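Local coordinates for conserved domain protein (Streptococcus pneumoniae, PDB 2I7R), which is of unknown function but belongs to the glyoxalase/bleomycin resistance protein/dioxygenase superfamily, whose members commonly bind metals or small molecules between paired beta modules, at residues Leu6-Cys20 against His46-Asn60. Residues are numbered along the deposited sequence; the frame is centred on the assembly and turned at random.
Sequences LNQLDIIVSNVPQVC and HCLMLSQNHLVPLEN
The imidazole of H46 lies against the backbone of strand 6-12, with the N7 carbonyl over one face and the amide nitrogen of L9 at its edge. Its ND1 donates to its neighbour's carbonyl, C47 O, at 3.0 Å, and L9 N reaches that oxygen from the opposite face of the carbonyl plane, so two donors grip C47 O, and the bond from ND1 restrains the turn of the H46 ring. The second imidazole, H54, has L58 CD1 over one face; its NE2 donates to N60 OD1. I12 CG2, anti to the backbone N, packs against this hydrogen-bonded pair, 3.4 Å from H54 CD2, and I12 CG1 meets L58 CD1 at 3.9 Å. Between the rings six backbone hydrogen bonds join the parallel strands, the first and last of a beta-alpha-beta-beta-beta module of the glyoxalase fold. On the Q8 and D10 face, the extended Q8 crosses the selenomethionine M49 at about a right angle, its OE1 3.4 Å from M49 CE; Q8 NE2 donates in its amide plane to the syn lone pair of D10 OD1, and D10 OD2 is hydrogen-bonded to H68 NE2 of the second subunit. On the other face L50 CD1 reaches V19 CG1 at 3.8 Å and also touches C20. Backbone bonds thus join the strands, polar side chains order one face and apolar contacts hold helix 16-27 on the other, while strand 5-12 continues the sheet antiparallel into the second subunit.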
loop_
_atom_site.group_PDB
_atom_site.type_symbol
_atom_site.label_atom_id
_atom_site.label_comp_id
_atom_site.label_asym_id
_atom_site.label_seq_id
_atom_site.Cartn_x
_atom_site.Cartn_y
_atom_site.Cartn_z
ATOM N N LEU A 6 -7.586 2.446 6.350
ATOM C CA LEU A 6 -6.581 1.713 5.578
ATOM C C LEU A 6 -5.459 1.294 6.513
ATOM O O LEU A 6 -4.698 2.125 6.949
ATOM C CB LEU A 6 -6.047 2.573 4.411
ATOM C CG LEU A 6 -4.866 2.096 3.566
ATOM C CD1 LEU A 6 -5.054 0.685 3.109
ATOM C CD2 LEU A 6 -4.695 3.017 2.370
ATOM N N ASN A 7 -5.372 -0.014 6.744
ATOM C CA ASN A 7 -4.812 -0.682 7.931
ATOM C C ASN A 7 -3.691 -1.633 7.555
ATOM O O ASN A 7 -2.802 -1.892 8.344
ATOM C CB ASN A 7 -5.905 -1.613 8.544
ATOM C CG ASN A 7 -6.326 -1.172 9.877
ATOM O OD1 ASN A 7 -6.150 -0.016 10.218
ATOM N ND2 ASN A 7 -6.882 -2.067 10.662
ATOM N N GLN A 8 -3.835 -2.240 6.382
ATOM C CA GLN A 8 -3.007 -3.361 5.963
ATOM C C GLN A 8 -2.819 -3.330 4.450
ATOM O O GLN A 8 -3.751 -3.070 3.693
ATOM C CB GLN A 8 -3.675 -4.674 6.384
ATOM C CG GLN A 8 -2.886 -5.910 6.050
ATOM C CD GLN A 8 -3.548 -7.207 6.556
ATOM O OE1 GLN A 8 -4.122 -7.246 7.651
ATOM N NE2 GLN A 8 -3.444 -8.273 5.761
ATOM N N LEU A 9 -1.603 -3.604 4.020
ATOM C CA LEU A 9 -1.311 -3.688 2.616
ATOM C C LEU A 9 -0.628 -5.027 2.408
ATOM O O LEU A 9 0.313 -5.369 3.136
ATOM C CB LEU A 9 -0.395 -2.523 2.208
ATOM C CG LEU A 9 0.267 -2.575 0.834
ATOM C CD1 LEU A 9 -0.773 -2.405 -0.305
ATOM C CD2 LEU A 9 1.356 -1.525 0.751
ATOM N N ASP A 10 -1.129 -5.814 1.454
ATOM C CA ASP A 10 -0.442 -7.049 1.101
ATOM C C ASP A 10 0.301 -6.868 -0.215
ATOM O O ASP A 10 -0.225 -6.287 -1.143
ATOM C CB ASP A 10 -1.411 -8.213 0.899
ATOM C CG ASP A 10 -2.320 -8.460 2.081
ATOM O OD1 ASP A 10 -2.130 -7.860 3.155
ATOM O OD2 ASP A 10 -3.257 -9.266 1.892
ATOM N N ILE A 11 1.488 -7.440 -0.291
ATOM C CA ILE A 11 2.256 -7.547 -1.530
ATOM C C ILE A 11 2.352 -9.033 -1.878
ATOM O O ILE A 11 2.823 -9.847 -1.061
ATOM C CB ILE A 11 3.722 -6.983 -1.400
ATOM C CG1 ILE A 11 3.770 -5.635 -0.648
ATOM C CG2 ILE A 11 4.411 -6.957 -2.803
ATOM C CD1 ILE A 11 2.862 -4.539 -1.251
ATOM N N ILE A 12 1.916 -9.376 -3.086
ATOM C CA ILE A 12 1.954 -10.769 -3.543
ATOM C C ILE A 12 3.297 -10.997 -4.262
ATOM O O ILE A 12 3.635 -10.281 -5.243
ATOM C CB ILE A 12 0.803 -11.074 -4.502
ATOM C CG1 ILE A 12 -0.543 -10.646 -3.933
ATOM C CG2 ILE A 12 0.809 -12.537 -4.923
ATOM C CD1 ILE A 12 -0.714 -10.961 -2.452
ATOM N N VAL A 13 4.055 -11.971 -3.753
ATOM C CA VAL A 13 5.412 -12.284 -4.230
ATOM C C VAL A 13 5.634 -13.813 -4.226
ATOM O O VAL A 13 5.027 -14.517 -3.425
ATOM C CB VAL A 13 6.512 -11.546 -3.395
ATOM C CG1 VAL A 13 6.325 -10.018 -3.466
ATOM C CG2 VAL A 13 6.557 -12.029 -1.913
ATOM N N SER A 14 6.502 -14.328 -5.096
ATOM C CA SER A 14 6.739 -15.783 -5.141
ATOM C C SER A 14 7.711 -16.294 -4.079
ATOM O O SER A 14 7.669 -17.471 -3.708
ATOM C CB SER A 14 7.225 -16.216 -6.521
ATOM O OG SER A 14 8.470 -15.604 -6.770
ATOM N N ASN A 15 8.572 -15.421 -3.569
ATOM C CA ASN A 15 9.603 -15.878 -2.644
ATOM C C ASN A 15 9.593 -15.072 -1.355
ATOM O O ASN A 15 10.468 -14.237 -1.100
ATOM C CB ASN A 15 10.974 -15.837 -3.314
ATOM C CG ASN A 15 12.036 -16.543 -2.498
ATOM O OD1 ASN A 15 11.816 -16.924 -1.336
ATOM N ND2 ASN A 15 13.213 -16.703 -3.090
ATOM N N VAL A 16 8.577 -15.328 -0.555
ATOM C CA VAL A 16 8.368 -14.630 0.689
ATOM C C VAL A 16 9.602 -14.633 1.625
ATOM O O VAL A 16 9.955 -13.555 2.133
ATOM C CB VAL A 16 7.113 -15.154 1.397
ATOM C CG1 VAL A 16 6.990 -14.569 2.800
ATOM C CG2 VAL A 16 5.908 -14.836 0.564
ATOM N N PRO A 17 10.258 -15.823 1.863
ATOM C CA PRO A 17 11.408 -15.725 2.769
ATOM C C PRO A 17 12.490 -14.730 2.346
ATOM O O PRO A 17 12.976 -13.999 3.198
ATOM C CB PRO A 17 11.920 -17.178 2.879
ATOM C CG PRO A 17 10.664 -18.017 2.594
ATOM C CD PRO A 17 10.018 -17.233 1.465
ATOM N N GLN A 18 12.832 -14.667 1.060
ATOM C CA GLN A 18 13.869 -13.728 0.609
ATOM C C GLN A 18 13.395 -12.271 0.641
ATOM O O GLN A 18 14.109 -11.373 1.091
ATOM C CB GLN A 18 14.363 -14.084 -0.801
ATOM C CG GLN A 18 15.674 -13.364 -1.211
ATOM C CD GLN A 18 16.822 -13.625 -0.216
ATOM O OE1 GLN A 18 17.421 -12.688 0.349
ATOM N NE2 GLN A 18 17.105 -14.900 0.025
ATOM N N VAL A 19 12.186 -12.042 0.140
ATOM C CA VAL A 19 11.620 -10.703 0.149
ATOM C C VAL A 19 11.511 -10.237 1.612
ATOM O O VAL A 19 11.836 -9.102 1.925
ATOM C CB VAL A 19 10.268 -10.657 -0.653
ATOM C CG1 VAL A 19 9.617 -9.268 -0.609
ATOM C CG2 VAL A 19 10.514 -11.091 -2.086
ATOM N N CYS A 20 11.129 -11.156 2.504
ATOM C CA CYS A 20 10.976 -10.871 3.938
ATOM C C CYS A 20 12.310 -10.482 4.536
ATOM O O CYS A 20 12.414 -9.422 5.187
ATOM C CB CYS A 20 10.359 -12.051 4.730
ATOM S SG CYS A 20 10.234 -11.665 6.498
ATOM N N HIS A 46 0.333 0.673 10.927
ATOM C CA HIS A 46 -0.041 0.036 9.648
ATOM C C HIS A 46 0.684 -1.301 9.563
ATOM O O HIS A 46 1.801 -1.429 10.042
ATOM C CB HIS A 46 0.377 0.984 8.517
ATOM C CG HIS A 46 -0.376 0.827 7.222
ATOM N ND1 HIS A 46 -0.409 -0.353 6.502
ATOM C CD2 HIS A 46 -1.056 1.737 6.478
ATOM C CE1 HIS A 46 -1.103 -0.173 5.395
ATOM N NE2 HIS A 46 -1.499 1.087 5.351
ATOM N N CYS A 47 0.030 -2.317 9.021
ATOM C CA CYS A 47 0.684 -3.609 8.776
ATOM C C CYS A 47 0.988 -3.787 7.310
ATOM O O CYS A 47 0.261 -3.307 6.463
ATOM C CB CYS A 47 -0.186 -4.773 9.211
ATOM S SG CYS A 47 -0.208 -4.982 10.947
ATOM N N LEU A 48 2.066 -4.489 7.027
ATOM C CA LEU A 48 2.436 -4.813 5.667
ATOM C C LEU A 48 2.654 -6.328 5.615
ATOM O O LEU A 48 3.548 -6.839 6.275
ATOM C CB LEU A 48 3.701 -4.007 5.272
ATOM C CG LEU A 48 4.431 -4.200 3.921
ATOM C CD1 LEU A 48 3.625 -3.698 2.740
ATOM C CD2 LEU A 48 5.756 -3.456 3.939
HETATM N N MSE A 49 1.840 -7.040 4.839
HETATM C CA MSE A 49 2.037 -8.474 4.637
HETATM C C MSE A 49 2.743 -8.804 3.298
HETATM O O MSE A 49 2.567 -8.113 2.281
HETATM C CB MSE A 49 0.687 -9.218 4.660
HETATM C CG MSE A 49 0.085 -9.469 6.049
HETATM SE SE MSE A 49 0.121 -8.003 7.329
HETATM C CE MSE A 49 -1.281 -8.783 8.590
ATOM N N LEU A 50 3.502 -9.887 3.305
ATOM C CA LEU A 50 3.954 -10.516 2.070
ATOM C C LEU A 50 3.197 -11.828 1.964
ATOM O O LEU A 50 3.070 -12.559 2.950
ATOM C CB LEU A 50 5.454 -10.781 2.111
ATOM C CG LEU A 50 6.327 -9.606 2.552
ATOM C CD1 LEU A 50 7.766 -10.076 2.656
ATOM C CD2 LEU A 50 6.190 -8.434 1.555
ATOM N N SER A 51 2.666 -12.125 0.794
ATOM C CA SER A 51 1.922 -13.363 0.645
ATOM C C SER A 51 2.243 -14.030 -0.680
ATOM O O SER A 51 2.291 -13.366 -1.696
ATOM C CB SER A 51 0.427 -13.107 0.807
ATOM O OG SER A 51 -0.307 -14.253 0.410
ATOM N N GLN A 52 2.474 -15.344 -0.663
ATOM C CA GLN A 52 2.668 -16.088 -1.900
ATOM C C GLN A 52 1.309 -16.493 -2.489
ATOM O O GLN A 52 1.108 -16.501 -3.699
ATOM C CB GLN A 52 3.553 -17.300 -1.647
ATOM C CG GLN A 52 4.029 -17.992 -2.914
ATOM C CD GLN A 52 4.527 -19.408 -2.638
ATOM O OE1 GLN A 52 5.192 -19.657 -1.626
ATOM N NE2 GLN A 52 4.199 -20.345 -3.533
ATOM N N ASN A 53 0.374 -16.803 -1.609
ATOM C CA ASN A 53 -0.971 -17.215 -2.013
ATOM C C ASN A 53 -1.738 -16.078 -2.687
ATOM O O ASN A 53 -1.651 -14.912 -2.284
ATOM C CB ASN A 53 -1.768 -17.709 -0.778
ATOM C CG ASN A 53 -3.234 -18.052 -1.105
ATOM O OD1 ASN A 53 -3.503 -18.975 -1.862
ATOM N ND2 ASN A 53 -4.174 -17.304 -0.526
ATOM N N HIS A 54 -2.512 -16.442 -3.706
ATOM C CA HIS A 54 -3.463 -15.522 -4.299
ATOM C C HIS A 54 -4.806 -15.644 -3.623
ATOM O O HIS A 54 -5.528 -16.618 -3.826
ATOM C CB HIS A 54 -3.518 -15.728 -5.808
ATOM C CG HIS A 54 -2.193 -15.508 -6.454
ATOM N ND1 HIS A 54 -2.007 -15.515 -7.812
ATOM C CD2 HIS A 54 -0.978 -15.266 -5.910
ATOM C CE1 HIS A 54 -0.731 -15.299 -8.081
ATOM N NE2 HIS A 54 -0.084 -15.155 -6.940
ATOM N N LEU A 55 -5.112 -14.666 -2.766
ATOM C CA LEU A 55 -6.388 -14.651 -2.068
ATOM C C LEU A 55 -7.511 -14.538 -3.103
ATOM O O LEU A 55 -8.537 -15.204 -3.011
ATOM C CB LEU A 55 -6.434 -13.520 -1.034
ATOM C CG LEU A 55 -7.500 -13.591 0.062
ATOM C CD1 LEU A 55 -7.308 -14.842 0.972
ATOM C CD2 LEU A 55 -7.480 -12.301 0.868
ATOM N N VAL A 56 -7.289 -13.703 -4.107
ATOM C CA VAL A 56 -8.187 -13.623 -5.246
ATOM C C VAL A 56 -7.323 -13.734 -6.503
ATOM O O VAL A 56 -6.090 -13.718 -6.400
ATOM C CB VAL A 56 -9.040 -12.329 -5.260
ATOM C CG1 VAL A 56 -9.896 -12.256 -4.028
ATOM C CG2 VAL A 56 -8.168 -11.102 -5.406
ATOM N N PRO A 57 -7.963 -13.896 -7.679
ATOM C CA PRO A 57 -7.207 -13.959 -8.912
ATOM C C PRO A 57 -6.421 -12.649 -9.179
ATOM O O PRO A 57 -7.005 -11.580 -9.284
ATOM C CB PRO A 57 -8.297 -14.203 -9.976
ATOM C CG PRO A 57 -9.453 -14.813 -9.209
ATOM C CD PRO A 57 -9.411 -14.066 -7.913
ATOM N N LEU A 58 -5.098 -12.760 -9.254
ATOM C CA LEU A 58 -4.230 -11.601 -9.556
ATOM C C LEU A 58 -2.824 -12.108 -9.893
ATOM O O LEU A 58 -2.553 -13.304 -9.798
ATOM C CB LEU A 58 -4.227 -10.575 -8.386
ATOM C CG LEU A 58 -3.959 -11.052 -6.942
ATOM C CD1 LEU A 58 -2.718 -11.872 -6.881
ATOM C CD2 LEU A 58 -3.871 -9.903 -5.939
ATOM N N GLU A 59 -1.928 -11.205 -10.259
ATOM C CA GLU A 59 -0.560 -11.587 -10.582
ATOM C C GLU A 59 0.388 -11.193 -9.451
ATOM O O GLU A 59 0.038 -10.386 -8.601
ATOM C CB GLU A 59 -0.153 -10.910 -11.893
ATOM C CG GLU A 59 -1.115 -11.150 -13.015
ATOM C CD GLU A 59 -0.696 -10.460 -14.312
ATOM O OE1 GLU A 59 0.065 -9.483 -14.265
ATOM O OE2 GLU A 59 -1.128 -10.880 -15.385
ATOM N N ASN A 60 1.579 -11.763 -9.415
ATOM C CA ASN A 60 2.594 -11.241 -8.515
ATOM C C ASN A 60 2.894 -9.782 -8.830
ATOM O O ASN A 60 2.702 -9.280 -9.978
ATOM C CB ASN A 60 3.873 -12.092 -8.517
ATOM C CG ASN A 60 3.613 -13.520 -8.036
ATOM O OD1 ASN A 60 2.578 -13.808 -7.433
ATOM N ND2 ASN A 60 4.516 -14.410 -8.339
#